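Local coordinates for periplasmic solute binding protein (Candidatus liberibacter, PDB 4CL2) that probably captures manganese or zinc ions in the periplasm as the solute-binding component of a bacterial metal-uptake system, at residues A[83-88]-A[105-110]. Sequence-based numbering, arbitrary orientation.
Sequences TVTDGI and PHAWMS. With MN (manganese (II) ion), chain L.
The His106 imidazole, next to the Ala107 methyl that meets Thr85 and Ile88, has Pro105 CG 3.9 Å over one face, nearer its margin than its centre. NE2 binds the manganese ion at 2.4 Å, with the ion somewhat out of the ring plane, together with Glu172 and Asp247; ND1 is hydrogen-bonded to Asn104 OD1. The indole of Trp108 carries His106 CA over one face, likewise off-centre, while its edge NE1 bonds to Val246 O. Neither ring touches 83-88; that task falls to Ala107, whose CB meets Ile88 CD1 at 4.0 Å and Thr85 CG2 at 4.1 Å. Both torsions fit this meeting: Thr85 chi1 of 57° sends CG2 to the alanine and leaves OG1 for Asn60 O, and the extended Ile88 chain, chi2 174°, carries CD1 forward. Tyr117 of helix 111-128 also touches Thr85 and Ala107. Two overlapping turns, type I then type II, shape 83-88, the second closed by Ile88 N to Thr85 O at 2.9 Å; Thr85 and Ile88 both point their CB atoms toward 105-110. The bond from ND1 to Asn104 OD1 probably fixes the imidazole's rotation and leaves NE2 to the metal. With 106 Å² buried and all three touching residues buried, the evidence is for modest, nondirectional van der Waals packing, tying the loop's start after strand 80-83 to its end before helix 111-128, where the turn begins with metal ligand His106.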
ATOM      1  N   THR A  83       0.804  -4.249 -14.492  1.00 16.33           N
ATOM      2  CA  THR A  83       0.002  -3.734 -13.406  1.00 16.13           C
ATOM      3  C   THR A  83      -0.133  -4.873 -12.405  1.00 16.31           C
ATOM      4  O   THR A  83      -0.826  -5.885 -12.680  1.00 18.72           O
ATOM      5  CB  THR A  83      -1.362  -3.298 -13.941  1.00 19.95           C
ATOM      6  OG1 THR A  83      -1.107  -2.199 -14.846  1.00 21.14           O
ATOM      7  CG2 THR A  83      -2.275  -2.826 -12.799  1.00 21.38           C
ATOM      8  N   VAL A  84       0.475  -4.699 -11.245  1.00 16.26           N
ATOM      9  CA  VAL A  84       0.581  -5.750 -10.292  1.00 14.33           C
ATOM     10  C   VAL A  84      -0.648  -5.944  -9.414  1.00 16.54           C
ATOM     11  O   VAL A  84      -0.680  -6.902  -8.668  1.00 16.24           O
ATOM     12  CB  VAL A  84       1.847  -5.644  -9.385  1.00 14.96           C
ATOM     13  CG1 VAL A  84       3.113  -5.496 -10.240  1.00 16.75           C
ATOM     14  CG2 VAL A  84       1.723  -4.456  -8.440  1.00 16.83           C
ATOM     15  N   THR A  85      -1.674  -5.103  -9.580  1.00 15.46           N
ATOM     16  CA  THR A  85      -2.979  -5.257  -8.957  1.00 14.93           C
ATOM     17  C   THR A  85      -4.010  -5.952  -9.851  1.00 16.63           C
ATOM     18  O   THR A  85      -5.185  -6.032  -9.487  1.00 17.34           O
ATOM     19  CB  THR A  85      -3.541  -3.897  -8.520  1.00 17.32           C
ATOM     20  OG1 THR A  85      -3.577  -3.061  -9.681  1.00 16.02           O
ATOM     21  CG2 THR A  85      -2.718  -3.272  -7.416  1.00 16.29           C
ATOM     22  N   ASP A  86      -3.615  -6.463 -11.014  1.00 15.94           N
ATOM     23  CA  ASP A  86      -4.545  -7.230 -11.866  1.00 18.87           C
ATOM     24  C   ASP A  86      -5.198  -8.330 -11.023  1.00 18.53           C
ATOM     25  O   ASP A  86      -4.514  -9.103 -10.330  1.00 19.57           O
ATOM     26  CB  ASP A  86      -3.757  -7.908 -13.006  1.00 20.14           C
ATOM     27  CG  ASP A  86      -3.373  -6.973 -14.125  1.00 29.78           C
ATOM     28  OD1 ASP A  86      -3.804  -5.782 -14.152  1.00 38.58           O
ATOM     29  OD2 ASP A  86      -2.572  -7.455 -14.969  1.00 37.47           O
ATOM     30  N   GLY A  87      -6.513  -8.436 -11.123  1.00 23.49           N
ATOM     31  CA  GLY A  87      -7.273  -9.409 -10.295  1.00 22.54           C
ATOM     32  C   GLY A  87      -7.837  -8.863  -8.995  1.00 28.36           C
ATOM     33  O   GLY A  87      -8.476  -9.627  -8.222  1.00 27.38           O
ATOM     34  N   ILE A  88      -7.527  -7.595  -8.666  1.00 18.06           N
ATOM     35  CA  ILE A  88      -8.045  -7.023  -7.426  1.00 19.07           C
ATOM     36  C   ILE A  88      -9.242  -6.166  -7.830  1.00 21.87           C
ATOM     37  O   ILE A  88      -9.082  -5.218  -8.579  1.00 21.29           O
ATOM     38  CB  ILE A  88      -7.010  -6.186  -6.690  1.00 18.27           C
ATOM     39  CG1 ILE A  88      -5.853  -7.103  -6.211  1.00 19.06           C
ATOM     40  CG2 ILE A  88      -7.638  -5.445  -5.520  1.00 18.24           C
ATOM     41  CD1 ILE A  88      -4.637  -6.476  -5.568  1.00 17.36           C
ATOM     42  N   PRO A 105      -6.167   3.656  -4.596  1.00 15.42           N
ATOM     43  CA  PRO A 105      -5.030   2.844  -4.997  1.00 16.71           C
ATOM     44  C   PRO A 105      -4.432   1.893  -3.978  1.00 15.54           C
ATOM     45  O   PRO A 105      -3.583   1.093  -4.315  1.00 15.54           O
ATOM     46  CB  PRO A 105      -3.968   3.894  -5.352  1.00 19.22           C
ATOM     47  CG  PRO A 105      -4.338   5.077  -4.549  1.00 18.93           C
ATOM     48  CD  PRO A 105      -5.816   5.085  -4.427  1.00 19.12           C
ATOM     49  N   HIS A 106      -4.872   1.967  -2.724  1.00 15.40           N
ATOM     50  CA  HIS A 106      -4.169   1.388  -1.586  1.00 13.58           C
ATOM     51  C   HIS A 106      -4.438  -0.124  -1.409  1.00 14.73           C
ATOM     52  O   HIS A 106      -4.611  -0.596  -0.288  1.00 13.78           O
ATOM     53  CB  HIS A 106      -4.549   2.067  -0.299  1.00 16.56           C
ATOM     54  CG  HIS A 106      -4.216   3.530  -0.293  1.00 16.12           C
ATOM     55  ND1 HIS A 106      -5.147   4.499  -0.631  1.00 18.44           N
ATOM     56  CD2 HIS A 106      -3.103   4.192   0.116  1.00 21.85           C
ATOM     57  CE1 HIS A 106      -4.596   5.705  -0.486  1.00 20.92           C
ATOM     58  NE2 HIS A 106      -3.362   5.540  -0.038  1.00 21.74           N
ATOM     59  N   ALA A 107      -4.381  -0.838  -2.496  1.00 15.34           N
ATOM     60  CA  ALA A 107      -4.764  -2.283  -2.505  1.00 12.68           C
ATOM     61  C   ALA A 107      -3.764  -3.131  -1.742  1.00 11.66           C
ATOM     62  O   ALA A 107      -4.132  -4.251  -1.287  1.00 14.94           O
ATOM     63  CB  ALA A 107      -4.852  -2.766  -3.959  1.00 14.40           C
ATOM     64  N   TRP A 108      -2.539  -2.653  -1.551  1.00 11.71           N
ATOM     65  CA  TRP A 108      -1.526  -3.395  -0.811  1.00 11.73           C
ATOM     66  C   TRP A 108      -1.754  -3.572   0.694  1.00 11.71           C
ATOM     67  O   TRP A 108      -1.088  -4.395   1.291  1.00 13.70           O
ATOM     68  CB  TRP A 108      -0.106  -2.815  -1.035  1.00 12.94           C
ATOM     69  CG  TRP A 108       0.026  -1.398  -0.555  1.00 13.23           C
ATOM     70  CD1 TRP A 108       0.281  -1.003   0.736  1.00 12.24           C
ATOM     71  CD2 TRP A 108      -0.208  -0.207  -1.300  1.00 14.26           C
ATOM     72  NE1 TRP A 108       0.276   0.383   0.818  1.00 14.90           N
ATOM     73  CE2 TRP A 108      -0.048   0.887  -0.411  1.00 13.98           C
ATOM     74  CE3 TRP A 108      -0.526   0.055  -2.643  1.00 12.85           C
ATOM     75  CZ2 TRP A 108      -0.145   2.204  -0.830  1.00 15.98           C
ATOM     76  CZ3 TRP A 108      -0.626   1.351  -3.073  1.00 14.61           C
ATOM     77  CH2 TRP A 108      -0.445   2.447  -2.171  1.00 15.40           C
ATOM     78  N   MET A 109      -2.709  -2.813   1.232  1.00 13.29           N
ATOM     79  CA  MET A 109      -3.023  -2.863   2.672  1.00 11.92           C
ATOM     80  C   MET A 109      -4.078  -3.956   2.906  1.00 14.53           C
ATOM     81  O   MET A 109      -5.247  -3.687   3.097  1.00 16.80           O
ATOM     82  CB  MET A 109      -3.502  -1.529   3.216  1.00 13.76           C
ATOM     83  CG  MET A 109      -2.483  -0.427   3.136  1.00 15.33           C
ATOM     84  SD  MET A 109      -0.959  -0.723   4.012  1.00 16.16           S
ATOM     85  CE  MET A 109      -1.511  -0.979   5.707  1.00 17.02           C
ATOM     86  N   SER A 110      -3.659  -5.199   2.728  1.00 14.45           N
ATOM     87  CA  SER A 110      -4.553  -6.335   2.733  1.00 13.55           C
ATOM     88  C   SER A 110      -3.694  -7.591   2.667  1.00 14.31           C
ATOM     89  O   SER A 110      -2.733  -7.690   1.899  1.00 14.56           O
ATOM     90  CB  SER A 110      -5.533  -6.300   1.547  1.00 14.71           C
ATOM     91  OG  SER A 110      -6.039  -7.559   1.125  1.00 13.23           O
TER
HETATM   92 MN    MN L1286      -1.867   7.385  -0.411  0.50 44.99          MN